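Local coordinates for putative glycoside hydrolase (Bacteroides thetaiotaomicron VPI-5482, PDB 3HBZ), which is of uncertain function but binds calcium and may act in carbohydrate metabolism, possibly as a glycoside hydrolase, at residues V138-T141 with A142-P146; T166-F169 with G170-M173. All coordinates share one frame; numbering follows the deposited sequence.

Contact 1. Residues V138-T141 with A142-P146; sequences VPKT and ADDYP
Asp144 turns its carboxylate back toward the preceding residues, where OD2 takes the backbone N-H groups of both Lys140 and Thr141. The two donors come from different directions. Lys140 N, 2.7 Å from Asp144 OD2, meets the lone pair directed away from the other carboxylate oxygen, whereas Thr141 N, 3.1 Å from Asp144 OD2, approaches from 52° out of the carboxylate plane. With CG opposite the carbonyl carbon (chi1 -64°), the Asp144 side chain points back along the chain, and its CB rests 3.7 Å from Pro139 CA. The other oxygen, OD1, receives a water that also hydrogen-bonds Thr141 OG1; a second water joins that hydroxyl to Asp143 N. With an alanine here the Lys140 and Thr141 N-H groups would probably lose their shared acceptor, and the water on Thr141 OG1 its carboxylate partner. In the backbone, Asp144 N donates to Thr141 O at 2.9 Å.

On another side of the loop, Pro139 lies over one face of the Tyr145 ring in a CH-pi contact. Its CB sits 3.5 Å from Tyr145 CE1, displaced toward the rim, and its CG is the same 3.5 Å from Tyr145 CZ. Thr141 O instead comes up to the ring edge, near its plane, at 3.4 Å from Tyr145 CD1. Arg164 takes up the carbonyls of Asp143 and Tyr145. Here the carboxylate at the end of the 3-10 turn 142-144 reaches back to the two N-H groups ahead of that turn and closes the loop on itself, between helix 130-134 and strand 147-150.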
loop_
_atom_site.group_PDB
_atom_site.type_symbol
_atom_site.label_atom_id
_atom_site.label_comp_id
_atom_site.label_asym_id
_atom_site.label_seq_id
_atom_site.Cartn_x
_atom_site.Cartn_y
_atom_site.Cartn_z
ATOM N N VAL A 138 9.315 -6.661 17.152
ATOM C CA VAL A 138 9.993 -5.476 17.720
ATOM C C VAL A 138 9.059 -4.331 18.208
ATOM O O VAL A 138 9.266 -3.833 19.273
ATOM C CB VAL A 138 11.006 -4.885 16.727
ATOM C CG1 VAL A 138 11.619 -3.529 17.278
ATOM C CG2 VAL A 138 12.100 -5.974 16.347
ATOM N N PRO A 139 8.061 -3.897 17.411
ATOM C CA PRO A 139 7.334 -2.672 17.774
ATOM C C PRO A 139 6.448 -2.854 19.013
ATOM O O PRO A 139 5.887 -3.913 19.203
ATOM C CB PRO A 139 6.464 -2.412 16.559
ATOM C CG PRO A 139 6.208 -3.807 15.977
ATOM C CD PRO A 139 7.521 -4.518 16.184
ATOM N N LYS A 140 6.373 -1.826 19.853
ATOM C CA LYS A 140 5.442 -1.830 20.981
ATOM C C LYS A 140 4.201 -0.995 20.741
ATOM O O LYS A 140 3.146 -1.375 21.216
ATOM C CB LYS A 140 6.176 -1.395 22.232
ATOM C CG LYS A 140 7.287 -2.458 22.617
ATOM C CD LYS A 140 8.093 -2.021 23.812
ATOM C CE LYS A 140 8.862 -3.168 24.473
ATOM N NZ LYS A 140 9.146 -2.811 25.906
ATOM N N THR A 141 4.338 0.116 20.001
ATOM C CA THR A 141 3.265 1.018 19.707
ATOM C C THR A 141 3.432 1.524 18.256
ATOM O O THR A 141 4.437 1.242 17.575
ATOM C CB THR A 141 3.265 2.294 20.614
ATOM O OG1 THR A 141 4.411 3.063 20.284
ATOM C CG2 THR A 141 3.229 1.951 22.087
ATOM N N ALA A 142 2.408 2.225 17.801
ATOM C CA ALA A 142 2.306 2.685 16.417
ATOM C C ALA A 142 3.538 3.458 15.992
ATOM O O ALA A 142 3.955 3.349 14.853
ATOM C CB ALA A 142 0.984 3.545 16.220
ATOM N N ASP A 143 4.130 4.204 16.921
ATOM C CA ASP A 143 5.350 5.009 16.674
ATOM C C ASP A 143 6.664 4.245 16.521
ATOM O O ASP A 143 7.689 4.854 16.209
ATOM C CB ASP A 143 5.514 6.048 17.822
ATOM C CG ASP A 143 4.767 7.329 17.513
ATOM O OD1 ASP A 143 4.007 7.324 16.496
ATOM O OD2 ASP A 143 4.972 8.338 18.221
ATOM N N ASP A 144 6.641 2.939 16.772
ATOM C CA ASP A 144 7.841 2.120 16.656
ATOM C C ASP A 144 7.949 1.486 15.253
ATOM O O ASP A 144 8.954 0.837 14.922
ATOM C CB ASP A 144 7.808 0.997 17.700
ATOM C CG ASP A 144 7.842 1.487 19.138
ATOM O OD1 ASP A 144 8.354 2.594 19.414
ATOM O OD2 ASP A 144 7.360 0.719 20.008
ATOM N N TYR A 145 6.914 1.627 14.438
ATOM C CA TYR A 145 6.925 1.053 13.110
ATOM C C TYR A 145 7.724 1.937 12.109
ATOM O O TYR A 145 8.038 3.106 12.387
ATOM C CB TYR A 145 5.512 0.883 12.594
ATOM C CG TYR A 145 4.760 -0.266 13.219
ATOM C CD1 TYR A 145 4.257 -0.174 14.507
ATOM C CD2 TYR A 145 4.536 -1.461 12.494
ATOM C CE1 TYR A 145 3.562 -1.244 15.073
ATOM C CE2 TYR A 145 3.859 -2.536 13.062
ATOM C CZ TYR A 145 3.388 -2.433 14.352
ATOM O OH TYR A 145 2.685 -3.484 14.886
ATOM N N PRO A 146 8.081 1.363 10.952
ATOM C CA PRO A 146 8.806 2.130 9.936
ATOM C C PRO A 146 7.976 3.250 9.302
ATOM O O PRO A 146 8.545 4.243 8.806
ATOM C CB PRO A 146 9.173 1.067 8.883
ATOM C CG PRO A 146 9.196 -0.234 9.672
ATOM C CD PRO A 146 7.985 -0.077 10.601
HETATM O O HOH W 1 6.519 4.381 20.685
HETATM O O HOH W 2 2.798 5.353 19.275
#

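Contact 2. Residues T166-F169 with G170-M173; sequences TGFF and GSIM
Phe168 O is gripped by two donors from the following turn, Ile172 N at 3.0 Å and the Ser171 hydroxyl, whose OG donates to Phe168 O at 2.9 Å. The serine can fold back in this way because OG stands between its own backbone N and carbonyl carbon (chi1 76°), aimed at the carbonyl three residues earlier. Next to it, Ser171 N donates to Gly167 O, and Gly170 N to Thr166 O at 3.2 Å. Met173 N makes a weak bond to Phe169 O where the helix runs out. These are i to i+4 steps of a single short helix, to which the serine adds a side-chain bond.

Beyond the polar frame, Thr166 packs on Gly170: Thr166 OG1 lies 3.3 Å from Gly170 CA and hydrogen-bonds Met175 O. A beta carbon at Gly170 would collide with that hydroxyl, so the bare glycine lets the threonine come in close. Gly167 has a positive phi (69°), a backbone shape that a glycine takes up easily. Farther out, Ile172 CG2 sits over one face of the Phe168 ring in a CH-pi contact, 3.5 Å from Phe168 CZ and offset toward the rim. The ring gets there because CG is opposite the backbone N (chi1 180°), which leans it along the helix toward Ile172. The selenomethionine Met173 brings its CG to 3.5 Å from Phe169 O before its chain bends away.

Helix 167-172 bridges two antiparallel, mutually paired strands, leaving strand 158-165 and leading to strand 177-183, while Thr166 and Pro176 share backbone hydrogen bonding at its base.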
loop_
_atom_site.group_PDB
_atom_site.type_symbol
_atom_site.label_atom_id
_atom_site.label_comp_id
_atom_site.label_asym_id
_atom_site.label_seq_id
_atom_site.Cartn_x
_atom_site.Cartn_y
_atom_site.Cartn_z
ATOM N N THR A 166 15.110 -4.733 12.522
ATOM C CA THR A 166 14.116 -5.800 12.689
ATOM C C THR A 166 14.492 -6.755 13.824
ATOM O O THR A 166 13.846 -7.800 14.008
ATOM C CB THR A 166 14.024 -6.631 11.434
ATOM O OG1 THR A 166 15.337 -7.127 11.148
ATOM C CG2 THR A 166 13.522 -5.812 10.289
ATOM N N GLY A 167 15.565 -6.431 14.553
ATOM C CA GLY A 167 15.966 -7.214 15.725
ATOM C C GLY A 167 16.500 -8.610 15.361
ATOM O O GLY A 167 16.720 -8.943 14.193
ATOM N N PHE A 168 16.625 -9.447 16.368
ATOM C CA PHE A 168 17.203 -10.772 16.181
ATOM C C PHE A 168 16.413 -11.618 15.172
ATOM O O PHE A 168 16.999 -12.330 14.327
ATOM C CB PHE A 168 17.306 -11.497 17.525
ATOM C CG PHE A 168 17.898 -12.898 17.415
ATOM C CD1 PHE A 168 19.220 -13.076 17.022
ATOM C CD2 PHE A 168 17.124 -14.023 17.680
ATOM C CE1 PHE A 168 19.753 -14.349 16.878
ATOM C CE2 PHE A 168 17.643 -15.290 17.580
ATOM C CZ PHE A 168 18.969 -15.470 17.173
ATOM N N PHE A 169 15.086 -11.530 15.237
ATOM C CA PHE A 169 14.263 -12.437 14.453
ATOM C C PHE A 169 14.335 -12.030 12.991
ATOM O O PHE A 169 14.433 -12.866 12.095
ATOM C CB PHE A 169 12.831 -12.500 15.000
ATOM C CG PHE A 169 12.714 -13.092 16.390
ATOM C CD1 PHE A 169 13.506 -14.174 16.812
ATOM C CD2 PHE A 169 11.764 -12.602 17.273
ATOM C CE1 PHE A 169 13.365 -14.711 18.088
ATOM C CE2 PHE A 169 11.608 -13.125 18.509
ATOM C CZ PHE A 169 12.398 -14.181 18.952
ATOM N N GLY A 170 14.336 -10.741 12.735
ATOM C CA GLY A 170 14.552 -10.276 11.382
ATOM C C GLY A 170 15.913 -10.709 10.837
ATOM O O GLY A 170 16.028 -11.158 9.649
ATOM N N SER A 171 16.941 -10.641 11.673
ATOM C CA SER A 171 18.267 -10.999 11.177
ATOM C C SER A 171 18.396 -12.471 10.838
ATOM O O SER A 171 19.030 -12.826 9.827
ATOM C CB SER A 171 19.394 -10.574 12.113
ATOM O OG SER A 171 19.509 -11.403 13.227
ATOM N N ILE A 172 17.784 -13.346 11.627
ATOM C CA ILE A 172 17.851 -14.740 11.260
ATOM C C ILE A 172 17.062 -15.057 9.966
ATOM O O ILE A 172 17.354 -16.052 9.315
ATOM C CB ILE A 172 17.573 -15.737 12.440
ATOM C CG1 ILE A 172 16.112 -15.817 12.787
ATOM C CG2 ILE A 172 18.431 -15.435 13.692
ATOM C CD1 ILE A 172 15.412 -16.673 11.835
HETATM N N MSE A 173 16.117 -14.205 9.554
HETATM C CA MSE A 173 15.420 -14.411 8.282
HETATM C C MSE A 173 16.192 -13.765 7.123
HETATM O O MSE A 173 15.714 -13.748 5.978
HETATM C CB MSE A 173 13.987 -13.827 8.318
HETATM C CG MSE A 173 13.056 -14.460 9.349
HETATM SE SE MSE A 173 12.860 -16.357 9.108
HETATM C CE MSE A 173 11.913 -16.292 7.433
#

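The two contacts come in series along the chain, contact 1 first, with centres 15 Å apart on the same side of the protein's centre. Both belong to the putative carbohydrate metabolism domain and are joined through strands 147-150 and 158-165, an antiparallel pair: the loop of contact 1 feeds the first, and the helix of contact 2 follows the second. Pro146 is linked by backbone hydrogen bonding to Val162 of that second strand. The contacts also touch directly, Val138 CG2 packing 3.4 Å from Thr166 O. They are neighbouring connections in the beta-rich domain, contact 1 at the surface and contact 2 partly buried, with contact 2 away from the metal sites.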